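Local coordinates for hypothetical protein XAC2396 (Xanthomonas axonopodis pv. citri, PDB 2G3W), which is of unknown function but has a compact fold built around a variation of the PD-(D/E)XK nuclease motif, at residues A[42-47]-A[148-153]; A[48-53]-A[99-104]; A[53-58]-A[78-83]. All blocks are in the same frame, centred on the assembly; numbering follows the deposited sequence.

Contact 1 of 3, residues A[42-47]-A[148-153]; sequences VRLLAF and RGMRFD. With ACT (acetate ion), chain C.
Leu44 extends from helix 37-49 and brings its CD2 methyl up against both Met150 and Phe152, which project from strand 149-157. This is helix-on-sheet packing in the compact YaeQ fold, which is built around a variation of the PD-(D/E)XK nuclease motif: one helical leucine meets two alternate residues of a strand, both of whose side chains set out toward the helix. The leucine has CG anti to its backbone nitrogen (chi1 -176°), and the branch ending in CD2 makes both contacts. CD2 lies 4.2 Å from CD2 of the Phe152 ring, which it approaches obliquely, and 4.3 Å from SE of Met150, a selenomethionine. The touch is light and wholly apolar, and all three residues are buried. Leu44 also rests on Ala10 of strand 6-16 and on Leu27 and Leu29 of strand 21-31, while Phe152 leans on Leu12 and Met163. At the exposed beginning of 148-153, well away from the helix, Arg148 holds an acetate ion, probably from the crystallisation liquor. The acetate oxygen O sits at the edge of the guanidinium, in its plane, and takes a hydrogen bond of 3.1 Å from NH2 of Arg148.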
ATOM      1  N   VAL A  42       4.292  19.997   4.917  1.00 31.11           N
ATOM      2  CA  VAL A  42       3.766  18.623   5.091  1.00 30.63           C
ATOM      3  C   VAL A  42       2.296  18.722   5.528  1.00 31.65           C
ATOM      4  O   VAL A  42       1.454  17.937   5.039  1.00 31.50           O
ATOM      5  CB  VAL A  42       4.568  17.780   6.101  1.00 31.96           C
ATOM      6  CG1 VAL A  42       3.880  16.414   6.380  1.00 31.19           C
ATOM      7  CG2 VAL A  42       5.980  17.481   5.565  1.00 30.05           C
ATOM      8  N   ARG A  43       1.962  19.695   6.401  1.00 31.71           N
ATOM      9  CA  ARG A  43       0.554  19.869   6.775  1.00 32.51           C
ATOM     10  C   ARG A  43      -0.294  20.299   5.579  1.00 32.29           C
ATOM     11  O   ARG A  43      -1.426  19.849   5.398  1.00 32.42           O
ATOM     12  CB  ARG A  43       0.366  20.939   7.840  1.00 34.19           C
ATOM     13  CG  ARG A  43       0.852  20.658   9.244  1.00 39.73           C
ATOM     14  CD  ARG A  43      -0.122  21.475  10.164  1.00 42.46           C
ATOM     15  NE  ARG A  43       0.338  22.871  10.272  1.00 39.80           N
ATOM     16  CZ  ARG A  43      -0.420  23.952  10.319  1.00 42.35           C
ATOM     17  NH1 ARG A  43      -1.747  23.888  10.176  1.00 43.19           N
ATOM     18  NH2 ARG A  43       0.177  25.135  10.440  1.00 41.56           N
ATOM     19  N   LEU A  44       0.231  21.227   4.785  1.00 32.71           N
ATOM     20  CA  LEU A  44      -0.457  21.639   3.567  1.00 32.27           C
ATOM     21  C   LEU A  44      -0.623  20.443   2.622  1.00 32.32           C
ATOM     22  O   LEU A  44      -1.709  20.200   2.102  1.00 32.28           O
ATOM     23  CB  LEU A  44       0.293  22.781   2.878  1.00 32.66           C
ATOM     24  CG  LEU A  44      -0.412  23.340   1.656  1.00 32.85           C
ATOM     25  CD1 LEU A  44      -1.766  23.972   2.082  1.00 33.17           C
ATOM     26  CD2 LEU A  44       0.492  24.321   0.953  1.00 32.75           C
ATOM     27  N   LEU A  45       0.453  19.700   2.391  1.00 31.47           N
ATOM     28  CA  LEU A  45       0.372  18.477   1.587  1.00 32.38           C
ATOM     29  C   LEU A  45      -0.683  17.492   2.158  1.00 31.66           C
ATOM     30  O   LEU A  45      -1.422  16.849   1.388  1.00 31.74           O
ATOM     31  CB  LEU A  45       1.774  17.810   1.452  1.00 31.98           C
ATOM     32  CG  LEU A  45       1.833  16.444   0.761  1.00 32.96           C
ATOM     33  CD1 LEU A  45       1.374  16.473  -0.664  1.00 33.34           C
ATOM     34  CD2 LEU A  45       3.238  15.847   0.872  1.00 33.65           C
ATOM     35  N   ALA A  46      -0.722  17.354   3.489  1.00 31.60           N
ATOM     36  CA  ALA A  46      -1.665  16.441   4.155  1.00 31.81           C
ATOM     37  C   ALA A  46      -3.100  16.836   3.880  1.00 31.83           C
ATOM     38  O   ALA A  46      -3.959  15.983   3.596  1.00 31.12           O
ATOM     39  CB  ALA A  46      -1.413  16.380   5.650  1.00 32.86           C
ATOM     40  N   PHE A  47      -3.366  18.135   3.966  1.00 32.06           N
ATOM     41  CA  PHE A  47      -4.669  18.617   3.606  1.00 32.62           C
ATOM     42  C   PHE A  47      -5.015  18.172   2.167  1.00 32.88           C
ATOM     43  O   PHE A  47      -6.096  17.628   1.919  1.00 33.76           O
ATOM     44  CB  PHE A  47      -4.765  20.149   3.811  1.00 32.21           C
ATOM     45  CG  PHE A  47      -6.181  20.664   3.708  1.00 31.47           C
ATOM     46  CD1 PHE A  47      -6.797  20.737   2.483  1.00 32.62           C
ATOM     47  CD2 PHE A  47      -6.901  21.029   4.848  1.00 31.70           C
ATOM     48  CE1 PHE A  47      -8.127  21.180   2.358  1.00 31.46           C
ATOM     49  CE2 PHE A  47      -8.237  21.505   4.732  1.00 34.29           C
ATOM     50  CZ  PHE A  47      -8.837  21.559   3.491  1.00 32.83           C
ATOM     51  N   ARG A 148       4.370  33.372   1.756  1.00 31.76           N
ATOM     52  CA  ARG A 148       3.256  33.881   2.561  1.00 31.84           C
ATOM     53  C   ARG A 148       1.924  33.695   1.842  1.00 31.76           C
ATOM     54  O   ARG A 148       0.918  33.413   2.470  1.00 31.88           O
ATOM     55  CB  ARG A 148       3.476  35.354   2.916  1.00 33.06           C
ATOM     56  CG  ARG A 148       4.649  35.583   3.835  1.00 33.92           C
ATOM     57  CD  ARG A 148       4.307  35.280   5.266  1.00 39.43           C
ATOM     58  NE  ARG A 148       5.365  35.752   6.151  1.00 44.39           N
ATOM     59  CZ  ARG A 148       5.245  36.750   7.026  1.00 45.20           C
ATOM     60  NH1 ARG A 148       6.290  37.084   7.775  1.00 44.83           N
ATOM     61  NH2 ARG A 148       4.091  37.397   7.176  1.00 44.28           N
ATOM     62  N   GLY A 149       1.928  33.854   0.522  1.00 32.25           N
ATOM     63  CA  GLY A 149       0.727  33.631  -0.304  1.00 32.78           C
ATOM     64  C   GLY A 149       0.998  32.595  -1.375  1.00 32.59           C
ATOM     65  O   GLY A 149       1.682  32.881  -2.350  1.00 32.23           O
HETATM   66  N   MSE A 150       0.461  31.389  -1.212  1.00 33.02           N
HETATM   67  CA  MSE A 150       0.824  30.272  -2.100  1.00 33.94           C
HETATM   68  C   MSE A 150      -0.302  29.857  -3.022  1.00 33.01           C
HETATM   69  O   MSE A 150      -1.477  29.959  -2.665  1.00 32.88           O
HETATM   70  CB  MSE A 150       1.280  29.056  -1.284  1.00 33.33           C
HETATM   71  CG  MSE A 150       2.283  29.419  -0.209  1.00 35.29           C
HETATM   72 SE   MSE A 150       2.954  27.849   0.668  0.80 38.28          SE
HETATM   73  CE  MSE A 150       4.229  27.562  -0.614  1.00 40.96           C
ATOM     74  N   ARG A 151       0.066  29.378  -4.207  1.00 32.74           N
ATOM     75  CA  ARG A 151      -0.895  28.760  -5.135  1.00 33.36           C
ATOM     76  C   ARG A 151      -0.310  27.460  -5.678  1.00 33.34           C
ATOM     77  O   ARG A 151       0.754  27.485  -6.290  1.00 33.86           O
ATOM     78  CB  ARG A 151      -1.234  29.709  -6.286  1.00 32.23           C
ATOM     79  CG  ARG A 151      -2.296  30.742  -5.950  0.25 32.32           C
ATOM     80  CD  ARG A 151      -2.204  31.976  -6.846  0.25 31.68           C
ATOM     81  NE  ARG A 151      -3.478  32.695  -6.913  0.25 31.17           N
ATOM     82  N   PHE A 152      -0.990  26.339  -5.434  1.00 34.35           N
ATOM     83  CA  PHE A 152      -0.544  25.029  -5.906  1.00 34.61           C
ATOM     84  C   PHE A 152      -1.591  24.290  -6.730  1.00 35.17           C
ATOM     85  O   PHE A 152      -2.783  24.262  -6.378  1.00 34.99           O
ATOM     86  CB  PHE A 152      -0.121  24.125  -4.736  1.00 35.04           C
ATOM     87  CG  PHE A 152       1.230  24.455  -4.174  1.00 35.28           C
ATOM     88  CD1 PHE A 152       2.394  23.924  -4.743  1.00 36.15           C
ATOM     89  CD2 PHE A 152       1.346  25.296  -3.074  1.00 34.65           C
ATOM     90  CE1 PHE A 152       3.644  24.245  -4.225  1.00 35.64           C
ATOM     91  CE2 PHE A 152       2.588  25.630  -2.562  1.00 33.30           C
ATOM     92  CZ  PHE A 152       3.739  25.100  -3.131  1.00 35.37           C
ATOM     93  N   ASP A 153      -1.131  23.701  -7.839  1.00 35.19           N
ATOM     94  CA  ASP A 153      -1.804  22.564  -8.441  1.00 35.01           C
ATOM     95  C   ASP A 153      -1.269  21.353  -7.750  1.00 35.26           C
ATOM     96  O   ASP A 153      -0.047  21.198  -7.622  1.00 33.67           O
ATOM     97  CB  ASP A 153      -1.478  22.467  -9.929  1.00 36.35           C
ATOM     98  CG  ASP A 153      -2.055  23.615 -10.718  1.00 37.22           C
ATOM     99  OD1 ASP A 153      -3.243  23.949 -10.520  1.00 41.18           O
ATOM    100  OD2 ASP A 153      -1.320  24.193 -11.534  1.00 41.16           O
TER
HETATM  101  C   ACT C 801       0.555  37.061   5.038  1.00 47.97           C
HETATM  102  O   ACT C 801       1.241  36.895   6.093  1.00 47.94           O
HETATM  103  OXT ACT C 801       0.733  38.135   4.413  1.00 46.97           O
HETATM  104  CH3 ACT C 801      -0.407  36.021   4.520  1.00 48.23           C

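Contact 2 of 3, residues A[48-53]-A[99-104]; sequences ALFADD and SREAVV
The Phe50 ring meets Val103 and Glu101 obliquely, neither squarely over a face nor at its edge. Its outer end does the touching: CZ of Phe50 lies 3.9 Å from CG1 of Val103, and CE2 of Phe50 is 4.1 Å from that same methyl. On the other side of CZ, CE1 of Phe50 comes to 4.5 Å from the carboxylate oxygen OE2 of Glu101, a loose approach. Phe50 and Val103 extend from opposite directions, and the valine offers CG1, the methyl that a chi1 of -173° places on the far side from its own N.

Phe50 is the first residue to leave helical backbone angles after helix 37-49, while Val103 and Glu101 are alternate residues of strand 101-106, so the contact joins the residue just past helix 37-49 to strand 101-106 of the mixed sheet in this compact fold, built around a variation of the PD-(D/E)XK nuclease motif. The polar end of Glu101 belongs to Arg130 of the neighbouring strand 129-133: its OE2 makes a salt bridge with NE of that arginine. Phe50 and Val103 also touch Arg130. At the start of the strand, Ser99, itself the first residue past helix 89-98, turns OG back to the backbone oxygen O of Glu101 in a hydrogen bond of 2.7 Å. The hydroxyl comes from above the carbonyl plane, 47° out of it.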
ATOM      1  N   ALA A  48      -4.083  18.350   1.233  1.00 34.04           N
ATOM      2  CA  ALA A  48      -4.325  17.981  -0.155  1.00 34.41           C
ATOM      3  C   ALA A  48      -4.536  16.487  -0.351  1.00 34.38           C
ATOM      4  O   ALA A  48      -5.344  16.084  -1.216  1.00 34.84           O
ATOM      5  CB  ALA A  48      -3.199  18.491  -1.050  1.00 34.64           C
ATOM      6  N   LEU A  49      -3.825  15.660   0.415  1.00 34.65           N
ATOM      7  CA  LEU A  49      -4.006  14.201   0.320  1.00 35.22           C
ATOM      8  C   LEU A  49      -5.395  13.737   0.805  1.00 35.17           C
ATOM      9  O   LEU A  49      -5.919  12.737   0.330  1.00 35.37           O
ATOM     10  CB  LEU A  49      -2.886  13.437   1.044  1.00 34.46           C
ATOM     11  CG  LEU A  49      -1.453  13.650   0.510  1.00 35.78           C
ATOM     12  CD1 LEU A  49      -0.429  12.819   1.308  1.00 37.96           C
ATOM     13  CD2 LEU A  49      -1.403  13.323  -0.982  1.00 35.77           C
ATOM     14  N   PHE A  50      -5.985  14.491   1.722  1.00 34.70           N
ATOM     15  CA  PHE A  50      -7.213  14.087   2.395  1.00 34.82           C
ATOM     16  C   PHE A  50      -8.361  15.086   2.236  1.00 36.16           C
ATOM     17  O   PHE A  50      -9.320  15.043   2.998  1.00 36.80           O
ATOM     18  CB  PHE A  50      -6.911  13.840   3.884  1.00 35.33           C
ATOM     19  CG  PHE A  50      -6.065  12.634   4.102  1.00 36.11           C
ATOM     20  CD1 PHE A  50      -6.631  11.363   4.042  1.00 36.67           C
ATOM     21  CD2 PHE A  50      -4.687  12.754   4.251  1.00 35.50           C
ATOM     22  CE1 PHE A  50      -5.865  10.262   4.160  1.00 35.19           C
ATOM     23  CE2 PHE A  50      -3.909  11.649   4.375  1.00 36.26           C
ATOM     24  CZ  PHE A  50      -4.497  10.391   4.342  1.00 36.94           C
ATOM     25  N   ALA A  51      -8.257  15.969   1.237  1.00 36.46           N
ATOM     26  CA  ALA A  51      -9.020  17.199   1.185  1.00 37.43           C
ATOM     27  C   ALA A  51     -10.512  16.957   1.089  1.00 38.83           C
ATOM     28  O   ALA A  51     -10.983  16.112   0.310  1.00 38.50           O
ATOM     29  CB  ALA A  51      -8.548  18.086   0.032  1.00 37.32           C
ATOM     30  N   ASP A  52     -11.235  17.756   1.865  1.00 40.04           N
ATOM     31  CA  ASP A  52     -12.653  17.610   2.065  1.00 41.30           C
ATOM     32  C   ASP A  52     -13.186  19.000   2.321  1.00 41.55           C
ATOM     33  O   ASP A  52     -12.446  19.859   2.796  1.00 42.40           O
ATOM     34  CB  ASP A  52     -12.857  16.792   3.329  1.00 42.07           C
ATOM     35  CG  ASP A  52     -14.217  16.194   3.414  1.00 44.02           C
ATOM     36  OD1 ASP A  52     -15.055  16.756   4.139  1.00 47.74           O
ATOM     37  OD2 ASP A  52     -14.443  15.157   2.761  1.00 46.28           O
ATOM     38  N   ASP A  53     -14.472  19.217   2.045  1.00 41.67           N
ATOM     39  CA  ASP A  53     -15.120  20.472   2.401  1.00 41.25           C
ATOM     40  C   ASP A  53     -15.030  20.726   3.914  1.00 40.93           C
ATOM     41  O   ASP A  53     -15.068  21.878   4.358  1.00 40.54           O
ATOM     42  CB  ASP A  53     -16.575  20.496   1.909  1.00 41.33           C
ATOM     43  N   SER A  99     -11.211   8.294  17.023  1.00 35.34           N
ATOM     44  CA  SER A  99     -11.652   8.698  15.688  1.00 35.35           C
ATOM     45  C   SER A  99     -11.951   7.470  14.844  1.00 35.13           C
ATOM     46  O   SER A  99     -11.389   6.394  15.078  1.00 34.89           O
ATOM     47  CB  SER A  99     -10.581   9.634  15.046  1.00 36.33           C
ATOM     48  OG  SER A  99     -10.746   9.846  13.639  1.00 35.98           O
ATOM     49  N   ARG A 100     -12.850   7.635  13.877  1.00 34.68           N
ATOM     50  CA  ARG A 100     -13.258   6.565  12.967  1.00 35.61           C
ATOM     51  C   ARG A 100     -12.043   6.039  12.190  1.00 34.89           C
ATOM     52  O   ARG A 100     -11.856   4.827  12.061  1.00 34.30           O
ATOM     53  CB  ARG A 100     -14.341   7.081  12.007  1.00 34.90           C
ATOM     54  CG  ARG A 100     -15.163   6.020  11.244  1.00 37.68           C
ATOM     55  CD  ARG A 100     -15.964   6.645  10.030  1.00 37.67           C
ATOM     56  NE  ARG A 100     -15.124   7.598   9.275  1.00 45.01           N
ATOM     57  CZ  ARG A 100     -14.068   7.268   8.519  1.00 45.91           C
ATOM     58  NH1 ARG A 100     -13.736   5.983   8.357  1.00 46.40           N
ATOM     59  NH2 ARG A 100     -13.349   8.224   7.915  1.00 43.07           N
ATOM     60  N   GLU A 101     -11.241   6.967  11.681  1.00 34.02           N
ATOM     61  CA  GLU A 101      -9.981   6.653  11.026  1.00 34.91           C
ATOM     62  C   GLU A 101      -8.903   7.554  11.621  1.00 33.84           C
ATOM     63  O   GLU A 101      -9.135   8.738  11.816  1.00 32.53           O
ATOM     64  CB  GLU A 101     -10.061   6.875   9.503  1.00 34.87           C
ATOM     65  CG  GLU A 101      -8.724   6.456   8.767  1.00 38.17           C
ATOM     66  CD  GLU A 101      -8.748   6.650   7.224  1.00 37.86           C
ATOM     67  OE1 GLU A 101      -9.770   6.380   6.572  1.00 41.86           O
ATOM     68  OE2 GLU A 101      -7.712   7.051   6.654  1.00 43.00           O
ATOM     69  N   ALA A 102      -7.740   6.969  11.934  1.00 33.40           N
ATOM     70  CA  ALA A 102      -6.591   7.719  12.404  1.00 33.29           C
ATOM     71  C   ALA A 102      -5.535   7.594  11.341  1.00 33.62           C
ATOM     72  O   ALA A 102      -5.428   6.531  10.698  1.00 34.60           O
ATOM     73  CB  ALA A 102      -6.086   7.159  13.738  1.00 32.12           C
ATOM     74  N   VAL A 103      -4.777   8.667  11.132  1.00 32.69           N
ATOM     75  CA  VAL A 103      -3.671   8.679  10.160  1.00 32.25           C
ATOM     76  C   VAL A 103      -2.414   9.231  10.826  1.00 32.18           C
ATOM     77  O   VAL A 103      -2.459  10.272  11.492  1.00 32.52           O
ATOM     78  CB  VAL A 103      -4.034   9.572   8.926  1.00 31.81           C
ATOM     79  CG1 VAL A 103      -2.965   9.489   7.784  1.00 30.33           C
ATOM     80  CG2 VAL A 103      -5.465   9.206   8.391  1.00 32.85           C
ATOM     81  N   VAL A 104      -1.297   8.541  10.640  1.00 32.46           N
ATOM     82  CA  VAL A 104       0.003   9.051  10.991  1.00 33.05           C
ATOM     83  C   VAL A 104       0.743   9.297   9.674  1.00 33.67           C
ATOM     84  O   VAL A 104       0.810   8.415   8.831  1.00 32.83           O
ATOM     85  CB  VAL A 104       0.761   7.997  11.831  1.00 33.81           C
ATOM     86  CG1 VAL A 104       2.246   8.423  12.088  1.00 33.67           C
ATOM     87  CG2 VAL A 104       0.052   7.784  13.101  1.00 30.99           C
TER

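Contact 3 of 3, residues A[53-58]-A[78-83]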
ATOM      1  N   ASP A  53     -14.472  19.217   2.045  1.00 41.67           N
ATOM      2  CA  ASP A  53     -15.120  20.472   2.401  1.00 41.25           C
ATOM      3  C   ASP A  53     -15.030  20.726   3.914  1.00 40.93           C
ATOM      4  O   ASP A  53     -15.068  21.878   4.358  1.00 40.54           O
ATOM      5  CB  ASP A  53     -16.575  20.496   1.909  1.00 41.33           C
ATOM      6  N   ARG A  54     -14.856  19.646   4.683  1.00 39.53           N
ATOM      7  CA  ARG A  54     -14.983  19.679   6.146  1.00 39.20           C
ATOM      8  C   ARG A  54     -13.670  19.424   6.898  1.00 38.19           C
ATOM      9  O   ARG A  54     -13.604  19.560   8.123  1.00 38.54           O
ATOM     10  CB  ARG A  54     -16.080  18.713   6.604  1.00 39.60           C
ATOM     11  CG  ARG A  54     -17.416  19.019   5.963  1.00 42.73           C
ATOM     12  CD  ARG A  54     -18.577  18.315   6.632  1.00 47.56           C
ATOM     13  NE  ARG A  54     -18.916  18.853   7.953  1.00 48.89           N
ATOM     14  CZ  ARG A  54     -18.761  18.180   9.092  1.00 49.97           C
ATOM     15  NH1 ARG A  54     -18.269  16.933   9.077  1.00 49.62           N
ATOM     16  NH2 ARG A  54     -19.109  18.748  10.245  1.00 49.41           N
ATOM     17  N   LEU A  55     -12.620  19.091   6.157  1.00 36.65           N
ATOM     18  CA  LEU A  55     -11.304  18.959   6.752  1.00 35.12           C
ATOM     19  C   LEU A  55     -10.911  20.319   7.313  1.00 34.88           C
ATOM     20  O   LEU A  55     -11.074  21.351   6.639  1.00 34.53           O
ATOM     21  CB  LEU A  55     -10.278  18.480   5.713  1.00 34.71           C
ATOM     22  CG  LEU A  55      -8.882  18.043   6.200  1.00 34.31           C
ATOM     23  CD1 LEU A  55      -9.017  16.976   7.303  1.00 35.51           C
ATOM     24  CD2 LEU A  55      -8.074  17.468   5.068  1.00 34.13           C
ATOM     25  N   GLU A  56     -10.415  20.321   8.550  1.00 33.93           N
ATOM     26  CA  GLU A  56      -9.864  21.528   9.156  1.00 34.32           C
ATOM     27  C   GLU A  56      -8.506  21.252   9.798  1.00 34.48           C
ATOM     28  O   GLU A  56      -8.250  20.145  10.263  1.00 34.28           O
ATOM     29  CB  GLU A  56     -10.819  22.104  10.202  1.00 33.80           C
ATOM     30  CG  GLU A  56     -12.039  22.756   9.562  1.00 36.62           C
ATOM     31  CD  GLU A  56     -13.196  22.923  10.507  1.00 40.03           C
ATOM     32  OE1 GLU A  56     -13.043  22.610  11.712  1.00 41.91           O
ATOM     33  OE2 GLU A  56     -14.269  23.366  10.025  1.00 36.99           O
ATOM     34  N   PHE A  57      -7.653  22.271   9.820  1.00 34.93           N
ATOM     35  CA  PHE A  57      -6.432  22.231  10.635  1.00 36.97           C
ATOM     36  C   PHE A  57      -6.799  22.316  12.111  1.00 38.71           C
ATOM     37  O   PHE A  57      -7.644  23.131  12.494  1.00 38.04           O
ATOM     38  CB  PHE A  57      -5.478  23.378  10.237  1.00 35.68           C
ATOM     39  CG  PHE A  57      -4.995  23.290   8.794  1.00 35.30           C
ATOM     40  CD1 PHE A  57      -4.141  22.267   8.395  1.00 36.02           C
ATOM     41  CD2 PHE A  57      -5.407  24.226   7.835  1.00 36.02           C
ATOM     42  CE1 PHE A  57      -3.695  22.161   7.060  1.00 33.68           C
ATOM     43  CE2 PHE A  57      -4.967  24.134   6.498  1.00 32.03           C
ATOM     44  CZ  PHE A  57      -4.120  23.095   6.106  1.00 30.60           C
ATOM     45  N   GLY A  58      -6.195  21.461  12.930  1.00 40.56           N
ATOM     46  CA  GLY A  58      -6.341  21.546  14.380  1.00 43.48           C
ATOM     47  C   GLY A  58      -5.181  22.378  14.903  1.00 45.81           C
ATOM     48  O   GLY A  58      -4.287  22.743  14.136  1.00 45.77           O
ATOM     49  N   PRO A  78     -14.743  13.029  15.923  1.00 36.09           N
ATOM     50  CA  PRO A  78     -13.809  12.904  14.809  1.00 35.62           C
ATOM     51  C   PRO A  78     -14.083  11.728  13.873  1.00 35.52           C
ATOM     52  O   PRO A  78     -14.176  10.565  14.324  1.00 35.21           O
ATOM     53  CB  PRO A  78     -12.454  12.746  15.514  1.00 35.36           C
ATOM     54  CG  PRO A  78     -12.636  13.393  16.816  1.00 35.60           C
ATOM     55  CD  PRO A  78     -14.023  12.985  17.208  1.00 36.12           C
ATOM     56  N   ASP A  79     -14.222  12.040  12.585  1.00 35.40           N
ATOM     57  CA  ASP A  79     -14.257  11.032  11.513  1.00 36.05           C
ATOM     58  C   ASP A  79     -12.859  10.674  11.038  1.00 35.52           C
ATOM     59  O   ASP A  79     -12.565   9.518  10.688  1.00 34.93           O
ATOM     60  CB  ASP A  79     -15.087  11.529  10.312  1.00 36.54           C
ATOM     61  CG  ASP A  79     -16.514  11.112  10.386  1.00 39.29           C
ATOM     62  OD1 ASP A  79     -16.788  10.069  11.029  1.00 40.67           O
ATOM     63  OD2 ASP A  79     -17.388  11.826   9.813  1.00 43.03           O
ATOM     64  N   LEU A  80     -11.992  11.673  11.025  1.00 35.53           N
ATOM     65  CA  LEU A  80     -10.647  11.510  10.533  1.00 35.18           C
ATOM     66  C   LEU A  80      -9.741  12.370  11.386  1.00 34.81           C
ATOM     67  O   LEU A  80     -10.023  13.549  11.590  1.00 34.70           O
ATOM     68  CB  LEU A  80     -10.543  11.961   9.071  1.00 35.54           C
ATOM     69  CG  LEU A  80      -9.181  11.751   8.371  1.00 36.83           C
ATOM     70  CD1 LEU A  80      -8.905  10.285   8.107  1.00 36.39           C
ATOM     71  CD2 LEU A  80      -9.173  12.554   7.066  1.00 36.33           C
ATOM     72  N   TRP A  81      -8.657  11.768  11.856  1.00 33.91           N
ATOM     73  CA  TRP A  81      -7.723  12.387  12.784  1.00 33.44           C
ATOM     74  C   TRP A  81      -6.352  12.161  12.217  1.00 33.08           C
ATOM     75  O   TRP A  81      -5.929  11.022  12.083  1.00 31.75           O
ATOM     76  CB  TRP A  81      -7.840  11.688  14.138  1.00 33.48           C
ATOM     77  CG  TRP A  81      -6.893  12.098  15.232  1.00 32.56           C
ATOM     78  CD1 TRP A  81      -5.537  11.920  15.275  1.00 32.92           C
ATOM     79  CD2 TRP A  81      -7.257  12.684  16.477  1.00 32.05           C
ATOM     80  NE1 TRP A  81      -5.024  12.392  16.462  1.00 31.57           N
ATOM     81  CE2 TRP A  81      -6.066  12.865  17.220  1.00 33.08           C
ATOM     82  CE3 TRP A  81      -8.482  13.087  17.039  1.00 33.64           C
ATOM     83  CZ2 TRP A  81      -6.056  13.437  18.498  1.00 34.65           C
ATOM     84  CZ3 TRP A  81      -8.476  13.658  18.313  1.00 33.92           C
ATOM     85  CH2 TRP A  81      -7.261  13.834  19.028  1.00 34.04           C
ATOM     86  N   ILE A  82      -5.665  13.252  11.852  1.00 32.56           N
ATOM     87  CA  ILE A  82      -4.339  13.163  11.212  1.00 32.44           C
ATOM     88  C   ILE A  82      -3.226  13.769  12.078  1.00 31.75           C
ATOM     89  O   ILE A  82      -3.311  14.946  12.443  1.00 31.68           O
ATOM     90  CB  ILE A  82      -4.345  13.862   9.800  1.00 33.01           C
ATOM     91  CG1 ILE A  82      -5.516  13.373   8.907  1.00 33.88           C
ATOM     92  CG2 ILE A  82      -2.967  13.663   9.112  1.00 33.04           C
ATOM     93  CD1 ILE A  82      -5.762  14.178   7.623  1.00 32.75           C
ATOM     94  N   ASP A  83      -2.203  12.974  12.426  1.00 32.43           N
ATOM     95  CA  ASP A  83      -1.052  13.440  13.201  1.00 32.81           C
ATOM     96  C   ASP A  83       0.222  13.326  12.365  1.00 33.86           C
ATOM     97  O   ASP A  83       0.446  12.296  11.695  1.00 32.99           O
ATOM     98  CB  ASP A  83      -0.849  12.636  14.510  1.00 32.99           C
ATOM     99  CG  ASP A  83      -1.727  13.133  15.668  1.00 32.11           C
ATOM    100  OD1 ASP A  83      -2.081  14.310  15.716  1.00 30.60           O
ATOM    101  OD2 ASP A  83      -2.110  12.327  16.514  1.00 33.05           O
TER
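Leu55, next to Glu56 of strand 56-57, reaches over to Leu80 and Ile82. Strand 56-57 is outermost within this chain in the large mixed sheet of the YaeQ fold, which is built around a variation of the PD-(D/E)XK nuclease motif. Strand 69-72 lies between 56-57 and 78-84 in the sheet, so the contact is made by side chains that bridge an intervening strand. Asp79 and Leu80 both face Arg71 of that strand, forming a classic beta bulge.

The contact itself is apolar. The CD1 methyl of Leu55 lies 4.3 Å from CD1 of Ile82 and 4.4 Å from CD2 of Leu80, so a single methyl serves both side chains. With the first torsion of Leu55 extended (chi1 -169°), the tip comes nearer to 78-83 than the start of the side chain would suggest. Val103 of strand 101-106 packs against both Leu80 and Ile82, and the three touching residues are buried.

Charged groups gather beyond this patch. NH1 of Arg54 stands 5.2 Å from OD2 of Asp79, opposite charges that do not touch; the same NH1 is hydrogen-bonded to the backbone oxygen of Arg72.

The side chain of Trp81 sets out away from 53-58. Asp83 OD2, salt-bridged to NE of Arg91, also accepts a 2.9 Å hydrogen bond from NE1 of Trp81; the oxygen lies almost in the indole plane, but the donor stands above the carboxylate plane.

From the N terminus, helix 37-49 supplies 42-47 to contact 1 and the start of 48-53 to contact 2; the chain runs through Asp53, shared by contacts 2 and 3, into strand 56-57. Contact 3 closes the shortest loop, at 78-83. It nests within the loop closed by contact 2 at 99-104, which lies inside the one closed by contact 1 at 148-153. Contact 1 joins the helix, and contact 2 the residue just past it, to separated parts of one sheet; contact 3 joins 53-58 to 78-84. Strands 78-84 and 101-106 are neighbours, and Val103 N lies 2.8 Å from Trp81 O, a probable hydrogen bond. Phe47 of contact 1 packs on Phe57 of contact 3.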